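Local coordinates for protein xyloglucan-specific endo-beta-1,4-glucanase BoGH5A (Bacteroides ovatus, PDB 3ZMR) that cleaves the beta-1,4-glucan backbone of xyloglucan from within the chain, with retention of anomeric configuration, releasing xyloglucan oligosaccharides, at residues A[300-313]-A[323-337]. Residues are numbered along the deposited sequence; the frame is centred on the assembly and turned at random.
Sequences HYRHLIVQAYNTDV and PLDIVQNRIFLECHY. With EDO (1,2-ethanediol), chain J.
E334 and Q307 are paired in the parallel register of strands 304-307 and 331-337, and their side chains point into the barrel of this family 5 glycosidase, a worked example of how an (alpha/beta)8 fold carries its active site at the C-terminal ends of its strands. Backbone bonds join the strands from L304 N to R330 O as far as A308 N to E334 O; beyond the strand, the loop carbonyl T311 O takes H336 N on a lone pair (2.8 Å).

The E334 side chain can be followed outward. Its CB packs on I305 CG2 at 3.6 Å; CG stands anti to the backbone N (chi1 176°) and the chain runs on extended, carrying the carboxylate to the polar groups further in. There OE1 receives Q307 NE2 (2.8 Å) on its anti side, tilted 20° out of the carboxylate plane, while Q307 OE1 bonds T260. OE2 takes H336 NE2 at 2.8 Å from above the carboxylate plane, yet lies itself in the plane of the imidazole, and also forms a salt bridge with R172. Two bonds thus fix the H336 ring, since ND1 is bonded to E262, probably the proton donor. T311 CG2 sits squarely over one ring face, 3.8 Å from the centroid. A leucine in place of H336 would probably leave E334 and E262 without their shared partner and T311 CG2 without an aromatic face, disturbing the sugar-binding pocket that H336 lines.

At the other end, in one of two modelled conformers, R330 CD lies over one face of the H303 ring. V306 CG2 meets I331 CG2 (3.6 Å) on the sheet's other face. Helix 313-319 completes this right-handed beta-alpha-beta crossover, and strands 255-258 and 391-396 flank the pair in the barrel.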
ATOM      1  N   HIS A 300       1.298  13.777 -11.648  1.00  8.72           N
ATOM      2  CA  HIS A 300       1.687  14.681 -10.558  1.00  8.98           C
ATOM      3  C   HIS A 300       0.627  14.717  -9.459  1.00  7.90           C
ATOM      4  O   HIS A 300       0.957  14.787  -8.290  1.00  9.63           O
ATOM      5  CB  HIS A 300       1.910  16.089 -11.123  1.00 11.10           C
ATOM      6  CG  HIS A 300       2.347  17.105 -10.108  1.00 10.04           C
ATOM      7  ND1 HIS A 300       3.649  17.201  -9.698  1.00 11.29           N
ATOM      8  CD2 HIS A 300       1.658  18.033  -9.398  1.00 12.09           C
ATOM      9  CE1 HIS A 300       3.767  18.184  -8.819  1.00 15.69           C
ATOM     10  NE2 HIS A 300       2.573  18.698  -8.611  1.00 15.28           N
ATOM     11  N   TYR A 301      -0.640  14.608  -9.869  1.00  8.25           N
ATOM     12  CA  TYR A 301      -1.799  14.776  -9.002  1.00 10.26           C
ATOM     13  C   TYR A 301      -2.543  13.482  -8.650  1.00  8.27           C
ATOM     14  O   TYR A 301      -3.462  13.506  -7.816  1.00  9.80           O
ATOM     15  CB  TYR A 301      -2.803  15.704  -9.683  1.00  9.07           C
ATOM     16  CG  TYR A 301      -2.319  17.126  -9.871  1.00  9.68           C
ATOM     17  CD1 TYR A 301      -2.195  18.002  -8.775  1.00 11.57           C
ATOM     18  CD2 TYR A 301      -1.989  17.618 -11.128  1.00 12.98           C
ATOM     19  CE1 TYR A 301      -1.792  19.322  -8.922  1.00 14.03           C
ATOM     20  CE2 TYR A 301      -1.579  18.934 -11.278  1.00 11.65           C
ATOM     21  CZ  TYR A 301      -1.474  19.756 -10.172  1.00  9.34           C
ATOM     22  OH  TYR A 301      -1.070  21.054 -10.343  1.00 14.71           O
ATOM     23  N   ARG A 302      -2.199  12.377  -9.315  1.00  7.98           N
ATOM     24  CA  ARG A 302      -2.978  11.153  -9.180  1.00  8.25           C
ATOM     25  C   ARG A 302      -2.959  10.672  -7.750  1.00  8.07           C
ATOM     26  O   ARG A 302      -1.950  10.781  -7.048  1.00  8.43           O
ATOM     27  CB  ARG A 302      -2.412  10.101 -10.118  1.00  7.14           C
ATOM     28  CG  ARG A 302      -3.227   8.835 -10.215  1.00  8.24           C
ATOM     29  CD  ARG A 302      -2.787   7.827 -11.315  1.00  8.01           C
ATOM     30  NE  ARG A 302      -2.586   8.489 -12.596  1.00  7.10           N
ATOM     31  CZ  ARG A 302      -3.553   9.011 -13.357  1.00  6.87           C
ATOM     32  NH1 ARG A 302      -4.860   8.881 -13.061  1.00  8.73           N
ATOM     33  NH2 ARG A 302      -3.222   9.717 -14.435  1.00  9.81           N
ATOM     34  N   HIS A 303      -4.049  10.074  -7.323  1.00  7.89           N
ATOM     35  CA  HIS A 303      -4.088   9.471  -5.992  1.00  8.10           C
ATOM     36  C   HIS A 303      -3.397   8.135  -6.050  1.00  7.36           C
ATOM     37  O   HIS A 303      -3.684   7.291  -6.905  1.00  8.32           O
ATOM     38  CB  HIS A 303      -5.531   9.294  -5.536  1.00  8.48           C
ATOM     39  CG  HIS A 303      -6.273  10.599  -5.410  1.00  8.09           C
ATOM     40  ND1 HIS A 303      -6.527  11.220  -4.197  1.00  9.47           N
ATOM     41  CD2 HIS A 303      -6.810  11.395  -6.362  1.00  8.72           C
ATOM     42  CE1 HIS A 303      -7.206  12.331  -4.421  1.00 11.13           C
ATOM     43  NE2 HIS A 303      -7.369  12.466  -5.726  1.00 10.22           N
ATOM     44  N   LEU A 304      -2.420   7.982  -5.168  1.00  6.57           N
ATOM     45  CA  LEU A 304      -1.567   6.787  -5.099  1.00  7.52           C
ATOM     46  C   LEU A 304      -1.839   6.019  -3.811  1.00  7.56           C
ATOM     47  O   LEU A 304      -2.138   6.601  -2.774  1.00  9.88           O
ATOM     48  CB  LEU A 304      -0.087   7.164  -5.204  1.00  7.70           C
ATOM     49  CG  LEU A 304       0.330   8.013  -6.415  1.00  8.75           C
ATOM     50  CD1 LEU A 304       1.824   8.259  -6.386  1.00 10.00           C
ATOM     51  CD2 LEU A 304      -0.093   7.404  -7.737  1.00 12.49           C
ATOM     52  N   ILE A 305      -1.636   4.705  -3.880  1.00  6.74           N
ATOM     53  CA  ILE A 305      -1.961   3.812  -2.792  1.00  6.88           C
ATOM     54  C   ILE A 305      -0.705   3.009  -2.447  1.00  6.44           C
ATOM     55  O   ILE A 305      -0.141   2.320  -3.316  1.00  7.39           O
ATOM     56  CB  ILE A 305      -3.084   2.843  -3.162  1.00  6.87           C
ATOM     57  CG1 ILE A 305      -4.329   3.563  -3.635  1.00  7.54           C
ATOM     58  CG2 ILE A 305      -3.396   1.915  -1.993  1.00  8.33           C
ATOM     59  CD1 ILE A 305      -5.258   2.688  -4.435  1.00  9.77           C
ATOM     60  N   VAL A 306      -0.244   3.123  -1.199  1.00  7.98           N
ATOM     61  CA  VAL A 306       0.932   2.449  -0.716  1.00  7.02           C
ATOM     62  C   VAL A 306       0.552   1.469   0.384  1.00  6.70           C
ATOM     63  O   VAL A 306      -0.486   1.620   1.039  1.00  7.62           O
ATOM     64  CB  VAL A 306       2.020   3.466  -0.255  1.00  7.80           C
ATOM     65  CG1 VAL A 306       2.536   4.260  -1.456  1.00 12.32           C
ATOM     66  CG2 VAL A 306       1.532   4.356   0.886  1.00  9.28           C
ATOM     67  N   GLN A 307       1.364   0.415   0.551  1.00  8.03           N
ATOM     68  CA  GLN A 307       0.958  -0.728   1.351  1.00  6.47           C
ATOM     69  C   GLN A 307       1.698  -0.858   2.668  1.00  6.36           C
ATOM     70  O   GLN A 307       2.903  -0.559   2.771  1.00  8.82           O
ATOM     71  CB  GLN A 307       1.206  -2.011   0.563  1.00  7.90           C
ATOM     72  CG  GLN A 307       0.312  -2.189  -0.653  1.00  8.53           C
ATOM     73  CD  GLN A 307       0.532  -1.126  -1.699  1.00  7.63           C
ATOM     74  OE1 GLN A 307       1.680  -0.847  -2.121  1.00  8.42           O
ATOM     75  NE2 GLN A 307      -0.556  -0.523  -2.152  1.00  7.42           N
ATOM     76  N   ALA A 308       0.969  -1.301   3.678  1.00  7.46           N
ATOM     77  CA  ALA A 308       1.600  -1.773   4.915  1.00  8.41           C
ATOM     78  C   ALA A 308       2.412  -3.045   4.648  1.00  7.64           C
ATOM     79  O   ALA A 308       2.196  -3.732   3.647  1.00  7.81           O
ATOM     80  CB  ALA A 308       0.548  -2.037   5.958  1.00 10.08           C
ATOM     81  N   TYR A 309       3.343  -3.331   5.546  1.00  9.21           N
ATOM     82  CA  TYR A 309       4.150  -4.542   5.464  1.00  9.33           C
ATOM     83  C   TYR A 309       3.179  -5.739   5.523  1.00  7.83           C
ATOM     84  O   TYR A 309       2.347  -5.803   6.417  1.00  9.14           O
ATOM     85  CB  TYR A 309       5.170  -4.591   6.597  1.00  9.57           C
ATOM     86  CG  TYR A 309       6.233  -5.656   6.392  1.00  9.61           C
ATOM     87  CD1 TYR A 309       5.999  -6.978   6.753  1.00 10.63           C
ATOM     88  CD2 TYR A 309       7.463  -5.346   5.818  1.00 10.23           C
ATOM     89  CE1 TYR A 309       6.955  -7.958   6.532  1.00 10.97           C
ATOM     90  CE2 TYR A 309       8.442  -6.320   5.623  1.00 10.24           C
ATOM     91  CZ  TYR A 309       8.172  -7.624   5.972  1.00 10.24           C
ATOM     92  OH  TYR A 309       9.162  -8.559   5.758  1.00 12.12           O
ATOM     93  N   ASN A 310       3.293  -6.672   4.559  1.00 11.21           N
ATOM     94  CA  ASN A 310       2.374  -7.829   4.515  0.50  9.76           C
ATOM     95  C   ASN A 310       0.903  -7.397   4.305  1.00  9.93           C
ATOM     96  O   ASN A 310      -0.005  -8.203   4.520  1.00 11.26           O
ATOM     97  CB  ASN A 310       2.413  -8.653   5.834  0.50 11.76           C
ATOM     98  CG  ASN A 310       3.560  -9.660   5.931  0.50  9.10           C
ATOM     99  OD1 ASN A 310       4.413  -9.805   5.059  0.50 12.64           O
ATOM    100  ND2 ASN A 310       3.566 -10.364   7.038  0.50 12.09           N
ATOM    101  N   THR A 311       0.676  -6.127   3.958  1.00  8.64           N
ATOM    102  CA  THR A 311      -0.675  -5.462   4.047  1.00  8.77           C
ATOM    103  C   THR A 311      -1.353  -5.714   5.425  1.00  9.11           C
ATOM    104  O   THR A 311      -2.568  -5.719   5.556  1.00 12.33           O
ATOM    105  CB  THR A 311      -1.627  -5.792   2.891  1.00 10.10           C
ATOM    106  OG1 THR A 311      -1.853  -7.207   2.840  1.00 13.00           O
ATOM    107  CG2 THR A 311      -1.081  -5.286   1.597  1.00 10.76           C
ATOM    108  N   ASP A 312      -0.538  -5.871   6.464  1.00  8.43           N
ATOM    109  CA  ASP A 312      -1.075  -6.256   7.779  1.00  8.84           C
ATOM    110  C   ASP A 312      -1.440  -5.027   8.599  1.00  8.51           C
ATOM    111  O   ASP A 312      -0.631  -4.103   8.745  1.00  9.67           O
ATOM    112  CB  ASP A 312      -0.042  -7.087   8.545  1.00  9.20           C
ATOM    113  CG  ASP A 312      -0.522  -7.501   9.900  1.00 11.37           C
ATOM    114  OD1 ASP A 312      -1.375  -8.407   9.958  1.00 16.55           O
ATOM    115  OD2 ASP A 312      -0.112  -6.906  10.907  1.00 12.82           O
ATOM    116  N   VAL A 313      -2.645  -5.033   9.173  1.00  8.78           N
ATOM    117  CA  VAL A 313      -3.128  -3.905   9.955  1.00  8.46           C
ATOM    118  C   VAL A 313      -2.218  -3.577  11.134  1.00  9.91           C
ATOM    119  O   VAL A 313      -1.820  -2.414  11.307  1.00  9.28           O
ATOM    120  CB  VAL A 313      -4.584  -4.099  10.409  1.00  9.40           C
ATOM    121  CG1 VAL A 313      -4.997  -2.970  11.374  1.00 10.78           C
ATOM    122  CG2 VAL A 313      -5.520  -4.137   9.201  1.00 11.96           C
ATOM    123  N   PRO A 323       5.300   7.944   2.744  1.00  9.45           N
ATOM    124  CA  PRO A 323       6.314   8.426   1.831  1.00 10.00           C
ATOM    125  C   PRO A 323       6.304   9.964   1.737  1.00  8.69           C
ATOM    126  O   PRO A 323       5.278  10.591   1.894  1.00 11.81           O
ATOM    127  CB  PRO A 323       5.912   7.823   0.484  1.00 11.39           C
ATOM    128  CG  PRO A 323       5.021   6.661   0.807  1.00 17.86           C
ATOM    129  CD  PRO A 323       4.313   7.092   2.065  1.00 12.07           C
ATOM    130  N   LEU A 324       7.469  10.520   1.405  1.00  9.33           N
ATOM    131  CA  LEU A 324       7.551  11.906   1.003  1.00  9.39           C
ATOM    132  C   LEU A 324       6.916  12.039  -0.381  1.00  8.50           C
ATOM    133  O   LEU A 324       7.006  11.137  -1.220  1.00 11.62           O
ATOM    134  CB  LEU A 324       9.018  12.381   0.917  1.00 15.26           C
ATOM    135  CG  LEU A 324       9.854  12.322   2.187  1.00 15.15           C
ATOM    136  CD1 LEU A 324      11.302  12.691   1.847  1.00 24.02           C
ATOM    137  CD2 LEU A 324       9.279  13.235   3.258  1.00 25.47           C
ATOM    138  N   ASP A 325       6.282  13.153  -0.631  1.00 11.23           N
ATOM    139  CA  ASP A 325       5.590  13.375  -1.902  1.00 10.71           C
ATOM    140  C   ASP A 325       5.770  14.859  -2.309  1.00  9.57           C
ATOM    141  O   ASP A 325       6.152  15.706  -1.497  1.00 13.30           O
ATOM    142  CB  ASP A 325       4.099  12.961  -1.747  1.00  9.45           C
ATOM    143  CG  ASP A 325       3.368  12.714  -3.082  1.00  9.49           C
ATOM    144  OD1 ASP A 325       3.958  12.892  -4.200  1.00 10.73           O
ATOM    145  OD2 ASP A 325       2.190  12.276  -3.004  1.00  9.86           O
ATOM    146  N   ILE A 326       5.464  15.144  -3.571  1.00 10.32           N
ATOM    147  CA  ILE A 326       5.608  16.469  -4.184  1.00 12.38           C
ATOM    148  C   ILE A 326       4.277  17.246  -4.186  1.00 12.19           C
ATOM    149  O   ILE A 326       4.259  18.446  -4.459  1.00 16.85           O
ATOM    150  CB  ILE A 326       6.113  16.339  -5.652  1.00 16.11           C
ATOM    151  CG1 ILE A 326       6.567  17.692  -6.237  1.00 22.48           C
ATOM    152  CG2 ILE A 326       5.037  15.683  -6.552  1.00 17.81           C
ATOM    153  CD1 ILE A 326       7.791  18.265  -5.577  1.00 59.69           C
ATOM    154  N   VAL A 327       3.174  16.558  -3.849  1.00 10.47           N
ATOM    155  CA  VAL A 327       1.834  17.129  -3.692  1.00 10.81           C
ATOM    156  C   VAL A 327       1.322  16.725  -2.324  1.00 10.96           C
ATOM    157  O   VAL A 327       1.761  15.714  -1.765  1.00 12.60           O
ATOM    158  CB  VAL A 327       0.841  16.686  -4.763  1.00 14.67           C
ATOM    159  CG1 VAL A 327       1.125  17.382  -6.081  1.00 18.76           C
ATOM    160  CG2 VAL A 327       0.822  15.164  -4.881  1.00 11.86           C
ATOM    161  N   GLN A 328       0.422  17.544  -1.785  1.00 11.75           N
ATOM    162  CA  GLN A 328      -0.149  17.307  -0.465  1.00 12.32           C
ATOM    163  C   GLN A 328      -1.399  16.411  -0.572  1.00  9.69           C
ATOM    164  O   GLN A 328      -2.245  16.594  -1.459  1.00 11.31           O
ATOM    165  CB  GLN A 328      -0.521  18.613   0.264  1.00 15.53           C
ATOM    166  CG  GLN A 328       0.655  19.533   0.571  1.00 18.24           C
ATOM    167  CD  GLN A 328       0.310  20.676   1.530  1.00 59.37           C
ATOM    168  OE1 GLN A 328       0.066  20.451   2.717  1.00 94.60           O
ATOM    169  NE2 GLN A 328       0.325  21.901   1.024  1.00 77.33           N
ATOM    170  N   ASN A 329      -1.452  15.427   0.331  1.00 10.31           N
ATOM    171  CA  ASN A 329      -2.693  14.686   0.629  1.00 10.51           C
ATOM    172  C   ASN A 329      -3.237  13.935  -0.615  1.00  8.51           C
ATOM    173  O   ASN A 329      -4.453  14.019  -0.931  1.00 11.14           O
ATOM    174  CB  ASN A 329      -3.774  15.618   1.219  1.00 12.82           C
ATOM    175  CG  ASN A 329      -3.310  16.325   2.461  1.00 14.23           C
ATOM    176  OD1 ASN A 329      -3.460  17.544   2.569  1.00 21.49           O
ATOM    177  ND2 ASN A 329      -2.755  15.602   3.383  1.00 13.41           N
ATOM    178  N   ARG A 330      -2.331  13.231  -1.313  1.00  8.28           N
ATOM    179  CA  ARG A 330      -2.723  12.420  -2.472  0.50  8.76           C
ATOM    180  C   ARG A 330      -2.238  10.971  -2.342  1.00  8.91           C
ATOM    181  O   ARG A 330      -1.989  10.292  -3.365  1.00  8.98           O
ATOM    182  CB  ARG A 330      -2.249  13.041  -3.785  0.50  8.91           C
ATOM    183  CG  ARG A 330      -2.893  14.379  -4.148  0.50  9.48           C
ATOM    184  CD  ARG A 330      -4.406  14.277  -4.294  0.50  9.59           C
ATOM    185  NE  ARG A 330      -5.024  15.491  -4.854  0.50 12.38           N
ATOM    186  CZ  ARG A 330      -5.294  16.595  -4.155  0.50 12.32           C
ATOM    187  NH1 ARG A 330      -5.033  16.652  -2.844  0.50 13.53           N
ATOM    188  NH2 ARG A 330      -5.863  17.632  -4.771  0.50 16.38           N
ATOM    189  N   ILE A 331      -2.135  10.500  -1.097  1.00  8.54           N
ATOM    190  CA  ILE A 331      -1.741   9.125  -0.782  1.00  7.78           C
ATOM    191  C   ILE A 331      -2.750   8.438   0.147  1.00  8.40           C
ATOM    192  O   ILE A 331      -3.217   8.984   1.154  1.00 10.03           O
ATOM    193  CB  ILE A 331      -0.327   9.040  -0.172  1.00 11.85           C
ATOM    194  CG1 ILE A 331       0.717   9.498  -1.225  1.00 12.52           C
ATOM    195  CG2 ILE A 331      -0.010   7.601   0.265  1.00 15.67           C
ATOM    196  CD1 ILE A 331       2.144   9.587  -0.779  1.00 15.04           C
ATOM    197  N   PHE A 332      -3.089   7.211  -0.239  1.00  7.48           N
ATOM    198  CA  PHE A 332      -3.854   6.270   0.600  1.00  6.82           C
ATOM    199  C   PHE A 332      -2.912   5.200   1.178  1.00  8.21           C
ATOM    200  O   PHE A 332      -1.950   4.801   0.502  1.00  8.21           O
ATOM    201  CB  PHE A 332      -4.828   5.431  -0.241  1.00  7.81           C
ATOM    202  CG  PHE A 332      -6.058   6.138  -0.752  1.00  6.67           C
ATOM    203  CD1 PHE A 332      -6.012   7.048  -1.805  1.00  8.36           C
ATOM    204  CD2 PHE A 332      -7.307   5.773  -0.255  1.00  7.10           C
ATOM    205  CE1 PHE A 332      -7.187   7.632  -2.301  1.00  8.53           C
ATOM    206  CE2 PHE A 332      -8.475   6.343  -0.732  1.00  8.57           C
ATOM    207  CZ  PHE A 332      -8.433   7.275  -1.762  1.00  9.30           C
ATOM    208  N   LEU A 333      -3.275   4.662   2.340  1.00  7.57           N
ATOM    209  CA  LEU A 333      -2.698   3.416   2.861  1.00  7.96           C
ATOM    210  C   LEU A 333      -3.600   2.249   2.461  1.00  7.37           C
ATOM    211  O   LEU A 333      -4.842   2.378   2.453  1.00  9.55           O
ATOM    212  CB  LEU A 333      -2.645   3.464   4.397  1.00  8.56           C
ATOM    213  CG  LEU A 333      -2.256   2.173   5.122  1.00  9.46           C
ATOM    214  CD1 LEU A 333      -0.811   1.816   4.838  1.00  9.77           C
ATOM    215  CD2 LEU A 333      -2.416   2.366   6.609  1.00 10.56           C
ATOM    216  N   GLU A 334      -2.976   1.099   2.161  1.00  7.48           N
ATOM    217  CA  GLU A 334      -3.685  -0.162   1.906  1.00  7.48           C
ATOM    218  C   GLU A 334      -3.266  -1.245   2.905  1.00  6.86           C
ATOM    219  O   GLU A 334      -2.083  -1.509   3.091  1.00  8.51           O
ATOM    220  CB  GLU A 334      -3.424  -0.662   0.485  1.00  7.49           C
ATOM    221  CG  GLU A 334      -4.055  -2.012   0.168  1.00  8.09           C
ATOM    222  CD  GLU A 334      -3.891  -2.453  -1.261  1.00  9.24           C
ATOM    223  OE1 GLU A 334      -3.066  -1.833  -2.007  1.00  9.50           O
ATOM    224  OE2 GLU A 334      -4.585  -3.446  -1.645  1.00 10.25           O
ATOM    225  N   CYS A 335      -4.285  -1.879   3.493  1.00  7.76           N
ATOM    226  CA  CYS A 335      -4.162  -3.115   4.242  1.00  7.95           C
ATOM    227  C   CYS A 335      -5.135  -4.129   3.653  1.00  7.52           C
ATOM    228  O   CYS A 335      -6.090  -3.761   2.951  1.00  8.16           O
ATOM    229  CB  CYS A 335      -4.503  -2.924   5.718  1.00  8.40           C
ATOM    230  SG  CYS A 335      -3.418  -1.753   6.590  1.00 10.52           S
ATOM    231  N   HIS A 336      -4.882  -5.405   3.938  1.00  7.93           N
ATOM    232  CA  HIS A 336      -5.820  -6.468   3.638  1.00  7.72           C
ATOM    233  C   HIS A 336      -6.306  -7.034   4.952  1.00  8.15           C
ATOM    234  O   HIS A 336      -5.637  -6.891   5.973  1.00 11.61           O
ATOM    235  CB  HIS A 336      -5.171  -7.539   2.750  1.00  7.64           C
ATOM    236  CG  HIS A 336      -4.716  -7.046   1.417  1.00  9.16           C
ATOM    237  ND1 HIS A 336      -3.922  -7.785   0.573  1.00 10.18           N
ATOM    238  CD2 HIS A 336      -4.969  -5.883   0.772  1.00 10.14           C
ATOM    239  CE1 HIS A 336      -3.694  -7.083  -0.525  1.00  8.73           C
ATOM    240  NE2 HIS A 336      -4.305  -5.921  -0.419  1.00  9.42           N
ATOM    241  N   TYR A 337      -7.448  -7.712   4.933  1.00  8.58           N
ATOM    242  CA  TYR A 337      -8.044  -8.181   6.207  1.00  8.52           C
ATOM    243  C   TYR A 337      -8.756  -9.510   5.969  1.00  8.35           C
ATOM    244  O   TYR A 337      -9.790  -9.565   5.307  1.00  9.53           O
ATOM    245  CB  TYR A 337      -9.022  -7.156   6.800  1.00  8.95           C
ATOM    246  CG  TYR A 337      -9.440  -7.540   8.194  1.00  9.44           C
ATOM    247  CD1 TYR A 337      -8.569  -7.407   9.272  1.00 14.36           C
ATOM    248  CD2 TYR A 337     -10.683  -8.116   8.424  1.00 10.66           C
ATOM    249  CE1 TYR A 337      -8.946  -7.814  10.536  1.00 11.75           C
ATOM    250  CE2 TYR A 337     -11.079  -8.515   9.682  1.00 15.96           C
ATOM    251  CZ  TYR A 337     -10.199  -8.354  10.745  1.00 13.06           C
ATOM    252  OH  TYR A 337     -10.566  -8.751  12.012  1.00 12.45           O
TER
HETATM  253  C1  EDO J1516      -2.042  -9.678   6.655  1.00 28.79           C
HETATM  254  O1  EDO J1516      -2.786  -9.612   7.893  1.00 21.31           O
HETATM  255  C2  EDO J1516      -2.942  -9.414   5.443  1.00 30.99           C
HETATM  256  O2  EDO J1516      -3.867 -10.500   5.280  1.00 53.53           O
HETATM  257  O   HOH W   1      -4.418  -7.346   8.346  1.00 10.91           O